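PDB 7M13: GDP-L-fucose synthase from Campylobacter jejuni subsp. jejuni serotype O:2, which probably catalyses the NADPH-dependent final step in making a GDP-linked heptose, GDP-D-glycero-L-gluco-heptose, for the capsular polysaccharide. Local coordinates for residues A68-G73 and I84-M89; I90-I95 and A148-S153. All blocks are in the same frame, centred on the assembly; numbering follows the deposited sequence.

Contact 1 of 2, residues A68-G73 and I84-M89; sequences AVLPCG and IYENLM. With NAP (NADP nicotinamide-adenine-dinucleotide phosphate), chain E.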
loop_
_atom_site.group_PDB
_atom_site.type_symbol
_atom_site.label_atom_id
_atom_site.label_comp_id
_atom_site.label_asym_id
_atom_site.label_seq_id
_atom_site.Cartn_x
_atom_site.Cartn_y
_atom_site.Cartn_z
ATOM N N ALA B 68 -1.127 17.715 0.532
ATOM C CA ALA B 68 0.153 17.604 1.234
ATOM C C ALA B 68 0.880 16.316 0.835
ATOM O O ALA B 68 0.241 15.263 0.737
ATOM C CB ALA B 68 -0.094 17.623 2.704
ATOM N N VAL B 69 2.169 16.418 0.618
ATOM C CA VAL B 69 2.994 15.292 0.125
ATOM C C VAL B 69 4.454 15.540 0.496
ATOM O O VAL B 69 4.858 16.702 0.607
ATOM C CB VAL B 69 2.803 15.092 -1.386
ATOM C CG1 VAL B 69 3.495 16.190 -2.201
ATOM C CG2 VAL B 69 3.277 13.726 -1.812
ATOM N N LEU B 70 5.205 14.450 0.670
ATOM C CA LEU B 70 6.666 14.430 0.516
ATOM C C LEU B 70 6.949 13.988 -0.902
ATOM O O LEU B 70 6.778 12.833 -1.249
ATOM C CB LEU B 70 7.298 13.464 1.513
ATOM C CG LEU B 70 8.787 13.242 1.288
ATOM C CD1 LEU B 70 9.559 14.539 1.393
ATOM C CD2 LEU B 70 9.326 12.214 2.266
ATOM N N PRO B 71 7.317 14.919 -1.804
ATOM C CA PRO B 71 7.461 14.567 -3.205
ATOM C C PRO B 71 8.745 13.790 -3.499
ATOM O O PRO B 71 9.686 13.947 -2.786
ATOM C CB PRO B 71 7.574 15.931 -3.895
ATOM C CG PRO B 71 8.111 16.849 -2.843
ATOM C CD PRO B 71 7.601 16.332 -1.509
ATOM N N CYS B 72 8.713 12.962 -4.538
ATOM C CA CYS B 72 9.844 12.142 -5.008
ATOM C C CYS B 72 10.451 12.823 -6.234
ATOM O O CYS B 72 9.747 12.939 -7.258
ATOM C CB CYS B 72 9.344 10.749 -5.352
ATOM S SG CYS B 72 10.651 9.618 -5.871
ATOM N N GLY B 73 11.698 13.261 -6.127
ATOM C CA GLY B 73 12.428 13.885 -7.249
ATOM C C GLY B 73 13.827 13.325 -7.392
ATOM O O GLY B 73 14.247 12.540 -6.535
ATOM N N ILE B 84 7.465 6.377 1.461
ATOM C CA ILE B 84 6.329 5.468 1.728
ATOM C C ILE B 84 5.797 5.752 3.133
ATOM O O ILE B 84 4.572 5.943 3.281
ATOM C CB ILE B 84 6.640 3.987 1.450
ATOM C CG1 ILE B 84 5.393 3.138 1.751
ATOM C CG2 ILE B 84 7.880 3.447 2.153
ATOM C CD1 ILE B 84 5.425 1.782 1.140
ATOM N N TYR B 85 6.635 5.865 4.161
ATOM C CA TYR B 85 6.094 6.112 5.516
ATOM C C TYR B 85 5.322 7.442 5.591
ATOM O O TYR B 85 4.187 7.463 6.095
ATOM C CB TYR B 85 7.204 6.034 6.557
ATOM C CG TYR B 85 6.735 6.412 7.936
ATOM C CD1 TYR B 85 5.893 5.585 8.659
ATOM C CD2 TYR B 85 7.027 7.632 8.482
ATOM C CE1 TYR B 85 5.409 5.927 9.914
ATOM C CE2 TYR B 85 6.554 8.005 9.731
ATOM C CZ TYR B 85 5.746 7.145 10.459
ATOM O OH TYR B 85 5.260 7.526 11.683
ATOM N N GLU B 86 5.962 8.535 5.236
ATOM C CA GLU B 86 5.385 9.870 5.485
ATOM C C GLU B 86 4.081 9.987 4.707
ATOM O O GLU B 86 3.085 10.492 5.239
ATOM C CB GLU B 86 6.404 10.963 5.184
ATOM C CG GLU B 86 7.513 10.967 6.214
ATOM C CD GLU B 86 8.440 12.158 6.167
ATOM O OE1 GLU B 86 7.988 13.251 5.745
ATOM O OE2 GLU B 86 9.626 11.979 6.568
ATOM N N ASN B 87 4.098 9.565 3.432
ATOM C CA ASN B 87 2.902 9.742 2.581
ATOM C C ASN B 87 1.801 8.794 3.044
ATOM O O ASN B 87 0.651 9.198 3.070
ATOM C CB ASN B 87 3.251 9.629 1.097
ATOM C CG ASN B 87 4.075 10.836 0.671
ATOM O OD1 ASN B 87 3.660 11.993 0.899
ATOM N ND2 ASN B 87 5.203 10.602 0.036
ATOM N N LEU B 88 2.136 7.556 3.413
ATOM C CA LEU B 88 1.071 6.693 3.996
ATOM C C LEU B 88 0.493 7.344 5.250
ATOM O O LEU B 88 -0.713 7.273 5.455
ATOM C CB LEU B 88 1.598 5.283 4.308
ATOM C CG LEU B 88 1.901 4.383 3.126
ATOM C CD1 LEU B 88 2.456 3.062 3.619
ATOM C CD2 LEU B 88 0.681 4.156 2.250
ATOM N N MET B 89 1.316 7.909 6.137
ATOM C CA MET B 89 0.786 8.504 7.374
ATOM C C MET B 89 -0.118 9.710 7.042
ATOM O O MET B 89 -1.214 9.796 7.619
ATOM C CB MET B 89 1.868 8.914 8.363
ATOM C CG MET B 89 2.665 7.716 8.960
ATOM S SD MET B 89 1.629 6.551 9.861
ATOM C CE MET B 89 0.894 7.665 11.043
HETATM P PA NAP E . 4.053 20.574 -3.057
HETATM O O1A NAP E . 5.265 19.695 -2.973
HETATM O O2A NAP E . 4.191 21.868 -3.822
HETATM O O5B NAP E . 3.514 20.968 -1.635
HETATM C C5B NAP E . 3.321 19.976 -0.627
HETATM C C4B NAP E . 2.884 20.698 0.608
HETATM O O4B NAP E . 2.592 19.692 1.606
HETATM C C3B NAP E . 3.947 21.636 1.217
HETATM O O3B NAP E . 3.392 22.935 1.393
HETATM C C2B NAP E . 4.333 20.940 2.518
HETATM O O2B NAP E . 4.607 21.840 3.592
HETATM C C1B NAP E . 3.063 20.166 2.850
HETATM N N9A NAP E . 3.339 19.044 3.721
HETATM C C8A NAP E . 4.148 17.975 3.485
HETATM N N7A NAP E . 4.291 17.176 4.515
HETATM C C5A NAP E . 3.532 17.767 5.503
HETATM C C6A NAP E . 3.290 17.408 6.841
HETATM N N6A NAP E . 3.843 16.351 7.446
HETATM N N1A NAP E . 2.490 18.230 7.555
HETATM C C2A NAP E . 1.962 19.308 6.960
HETATM N N3A NAP E . 2.131 19.745 5.710
HETATM C C4A NAP E . 2.942 18.922 5.033
HETATM O O3 NAP E . 2.854 19.724 -3.683
HETATM P PN NAP E . 2.247 19.806 -5.143
HETATM O O1N NAP E . 3.363 19.758 -6.112
HETATM O O2N NAP E . 1.308 20.946 -5.151
HETATM O O5D NAP E . 1.431 18.419 -5.197
HETATM C C5D NAP E . 0.073 18.367 -4.823
HETATM C C4D NAP E . -0.403 16.957 -5.027
HETATM O O4D NAP E . -0.327 16.611 -6.437
HETATM C C3D NAP E . 0.400 15.887 -4.274
HETATM O O3D NAP E . -0.456 14.821 -3.839
HETATM C C2D NAP E . 1.361 15.434 -5.337
HETATM O O2D NAP E . 1.936 14.157 -5.081
HETATM C C1D NAP E . 0.481 15.443 -6.570
HETATM N N1N NAP E . 1.296 15.493 -7.804
HETATM C C2N NAP E . 2.122 16.548 -8.080
HETATM C C3N NAP E . 2.924 16.529 -9.170
HETATM C C7N NAP E . 3.851 17.641 -9.511
HETATM O O7N NAP E . 4.424 17.628 -10.619
HETATM N N7N NAP E . 4.018 18.609 -8.614
HETATM C C4N NAP E . 2.866 15.416 -10.096
HETATM C C5N NAP E . 1.940 14.356 -9.766
HETATM C C6N NAP E . 1.275 14.388 -8.652
HETATM P P2B NAP E . 6.038 22.589 3.685
HETATM O O1X NAP E . 5.941 23.671 2.646
HETATM O O2X NAP E . 7.115 21.618 3.483
HETATM O O3X NAP E . 6.063 23.135 5.126
HETATM O O HOH W 1 0.889 12.540 1.331
#
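Asn87 reaches out from helix 80-100 and pairs its side-chain amide with the backbone of Leu70, in the loop that follows strand 63-66. Two bonds make the pairing. Leu70 N gives its hydrogen to Asn87 OD1 at 2.9 Å. Asn87 ND2 returns one to Leu70 O at 3.0 Å, and both bonds are nearly straight. Both donors lie in the plane of the carbonyl they address, on a lone pair, and Leu70 O is almost in the plane of the Asn87 amide, so the two bonds fix the rotation of that amide. With CG anti to its own carbonyl carbon (chi1 -70°), Asn87 points at the loop while ND2 also bonds back to Phe83 O, one turn earlier. OD1 takes a second hydrogen from a water, 2.9 Å from Asn87 OD1, and the same water donates to Ala68 O. Every polar atom of this buried amide is therefore engaged. Val69 CG2 presses against Asn87 OD1 at 3.2 Å, its CG1 lying near the nicotinamide ribose of the cofactor. The Leu70 side chain slants across that of Glu86, with Leu70 CD2 3.9 Å from Glu86 OE1, a van der Waals contact of a methyl with the carboxylate. On the cofactor side, Val69 N makes a weak bond to O4B of the NADP adenine ribose at 3.4 Å. This is the nucleotide-binding edge of a Rossmann fold, where the loop after a parallel strand passes the dinucleotide. Because donor and acceptor are used on both partners, the side chain acts as a surrogate for a strand neighbour, which probably helps hold the loop's backbone where it meets NADP.

Contact 2 of 2, residues I90-I95 and A148-S153; sequences IQNNVI and AIMCES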
loop_
_atom_site.group_PDB
_atom_site.type_symbol
_atom_site.label_atom_id
_atom_site.label_comp_id
_atom_site.label_asym_id
_atom_site.label_seq_id
_atom_site.Cartn_x
_atom_site.Cartn_y
_atom_site.Cartn_z
ATOM N N ILE B 90 0.311 10.584 6.156
ATOM C CA ILE B 90 -0.503 11.757 5.768
ATOM C C ILE B 90 -1.852 11.258 5.245
ATOM O O ILE B 90 -2.917 11.721 5.656
ATOM C CB ILE B 90 0.250 12.632 4.767
ATOM C CG1 ILE B 90 1.455 13.296 5.436
ATOM C CG2 ILE B 90 -0.719 13.657 4.194
ATOM C CD1 ILE B 90 2.392 13.947 4.461
ATOM N N GLN B 91 -1.788 10.370 4.271
ATOM C CA GLN B 91 -2.983 9.813 3.608
ATOM C C GLN B 91 -3.889 9.180 4.661
ATOM O O GLN B 91 -5.128 9.476 4.709
ATOM C CB GLN B 91 -2.602 8.784 2.541
ATOM C CG GLN B 91 -1.872 9.379 1.339
ATOM C CD GLN B 91 -1.116 8.394 0.485
ATOM O OE1 GLN B 91 -0.305 8.830 -0.347
ATOM N NE2 GLN B 91 -1.287 7.107 0.720
ATOM N N ASN B 92 -3.343 8.297 5.484
ATOM C CA ASN B 92 -4.168 7.503 6.414
ATOM C C ASN B 92 -4.768 8.452 7.457
ATOM O O ASN B 92 -5.962 8.349 7.788
ATOM C CB ASN B 92 -3.336 6.423 7.092
ATOM C CG ASN B 92 -2.926 5.304 6.162
ATOM O OD1 ASN B 92 -3.377 5.236 5.033
ATOM N ND2 ASN B 92 -2.050 4.465 6.680
ATOM N N ASN B 93 -3.956 9.353 7.982
ATOM C CA ASN B 93 -4.452 10.258 9.045
ATOM C C ASN B 93 -5.572 11.150 8.499
ATOM O O ASN B 93 -6.614 11.284 9.160
ATOM C CB ASN B 93 -3.313 11.100 9.594
ATOM C CG ASN B 93 -2.307 10.331 10.437
ATOM O OD1 ASN B 93 -2.613 9.256 10.937
ATOM N ND2 ASN B 93 -1.128 10.917 10.572
ATOM N N VAL B 94 -5.408 11.721 7.310
ATOM C CA VAL B 94 -6.431 12.676 6.807
ATOM C C VAL B 94 -7.661 11.898 6.341
ATOM O O VAL B 94 -8.781 12.276 6.675
ATOM C CB VAL B 94 -5.828 13.555 5.703
ATOM C CG1 VAL B 94 -6.879 14.372 4.989
ATOM C CG2 VAL B 94 -4.737 14.432 6.298
ATOM N N ILE B 95 -7.487 10.780 5.645
ATOM C CA ILE B 95 -8.647 10.056 5.092
ATOM C C ILE B 95 -9.458 9.458 6.253
ATOM O O ILE B 95 -10.686 9.608 6.306
ATOM C CB ILE B 95 -8.225 9.004 4.063
ATOM C CG1 ILE B 95 -7.649 9.671 2.821
ATOM C CG2 ILE B 95 -9.413 8.120 3.726
ATOM C CD1 ILE B 95 -6.896 8.720 1.914
ATOM N N ALA B 148 -5.065 5.736 -3.190
ATOM C CA ALA B 148 -6.217 5.529 -4.081
ATOM C C ALA B 148 -7.108 4.414 -3.550
ATOM O O ALA B 148 -8.341 4.522 -3.549
ATOM C CB ALA B 148 -5.748 5.224 -5.471
ATOM N N ILE B 149 -6.490 3.325 -3.129
ATOM C CA ILE B 149 -7.255 2.146 -2.655
ATOM C C ILE B 149 -7.947 2.486 -1.329
ATOM O O ILE B 149 -9.109 2.048 -1.087
ATOM C CB ILE B 149 -6.346 0.897 -2.620
ATOM C CG1 ILE B 149 -5.892 0.520 -4.039
ATOM C CG2 ILE B 149 -7.060 -0.241 -1.894
ATOM C CD1 ILE B 149 -4.970 -0.684 -4.137
ATOM N N MET B 150 -7.295 3.339 -0.533
ATOM C CA MET B 150 -7.859 3.799 0.764
ATOM C C MET B 150 -9.149 4.587 0.498
ATOM O O MET B 150 -10.136 4.356 1.222
ATOM C CB MET B 150 -6.861 4.694 1.507
ATOM C CG MET B 150 -5.945 3.928 2.441
ATOM S SD MET B 150 -6.709 3.604 4.052
ATOM C CE MET B 150 -6.776 5.264 4.723
ATOM N N CYS B 151 -9.136 5.481 -0.500
ATOM C CA CYS B 151 -10.327 6.278 -0.833
ATOM C C CYS B 151 -11.439 5.329 -1.281
ATOM O O CYS B 151 -12.581 5.398 -0.801
ATOM C CB CYS B 151 -10.053 7.289 -1.937
ATOM S SG CYS B 151 -9.030 8.690 -1.417
ATOM N N GLU B 152 -11.143 4.461 -2.246
ATOM C CA GLU B 152 -12.165 3.596 -2.844
ATOM C C GLU B 152 -12.711 2.671 -1.762
ATOM O O GLU B 152 -13.948 2.360 -1.751
ATOM C CB GLU B 152 -11.548 2.802 -3.983
ATOM C CG GLU B 152 -12.493 1.835 -4.640
ATOM C CD GLU B 152 -11.764 1.068 -5.715
ATOM O OE1 GLU B 152 -10.988 0.112 -5.371
ATOM O OE2 GLU B 152 -11.941 1.461 -6.903
ATOM N N SER B 153 -11.841 2.129 -0.910
ATOM C CA SER B 153 -12.289 1.124 0.093
ATOM C C SER B 153 -13.232 1.771 1.124
ATOM O O SER B 153 -14.213 1.150 1.542
ATOM C CB SER B 153 -11.108 0.492 0.765
ATOM O OG SER B 153 -10.278 -0.160 -0.195
#
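Met150 spans most of the gap between helices 80-100 and 138-158, whose segments here run nearly parallel, their axes approaching to 10.5 Å and crossing at -20°. Its CB starts beside the end of Ile95, 4.0 Å from Ile95 CD1. CG then comes within 3.9 Å of Asn92 OD1, and SD passes the same oxygen at about the same distance. The chain bends at both chi2 (-83°) and chi3 (-69°), curling the methyl back into the groove between Asn92 and Ile95, one turn apart on the other helix. There CE sits 3.4 Å from Asn92 OD1, with Asn92 CA behind it, and 4.0 Å from Ile95 CG2. The Asn92 side chain crosses that of Met150 at about a right angle, and its oxygen lies nearest the terminal methyl, with the sulfur a little farther off. Ile95 stands next to it: the CD1 that touches Met150 CB also lies 4.0 Å from Cys151 SG, giving the branch a sulfur neighbour as well as a methylene. On the sheet side, Ile95 and Cys151 both touch Phe162 of strand 162-171, so the pair of helices is seated on the central sheet. Asn92 also packs on Leu88 of the second subunit, and Ile149 and Glu152 meet Tyr138 there. Across the interface the contacts are van der Waals ones between methyl, methylene and sulfur, with one amide oxygen against the polarisable thioether end. The two helices are thus joined by close, mostly apolar fit with one amide oxygen included, which a flexible methionine can make across a wide spacing.

Helix 80-100 runs through both contacts: its 84-89 part faces the loop 68-73 in contact 1, and the directly following 90-95 part faces helix 138-158 in contact 2. Contact 1 is complete along the chain before contact 2 begins, and their centres lie 13 Å apart, with Ala68 O packing on Ile90 CG2 where they meet. One helix thus serves the cofactor-side loop after strand 63-66 at one end and, further along, a neighbouring helix that leads on to strand 162-171 of the same sheet. Both contacts also touch the second subunit, so the helix ties the NADP-binding loop, the Rossmann core and the dimer interface together.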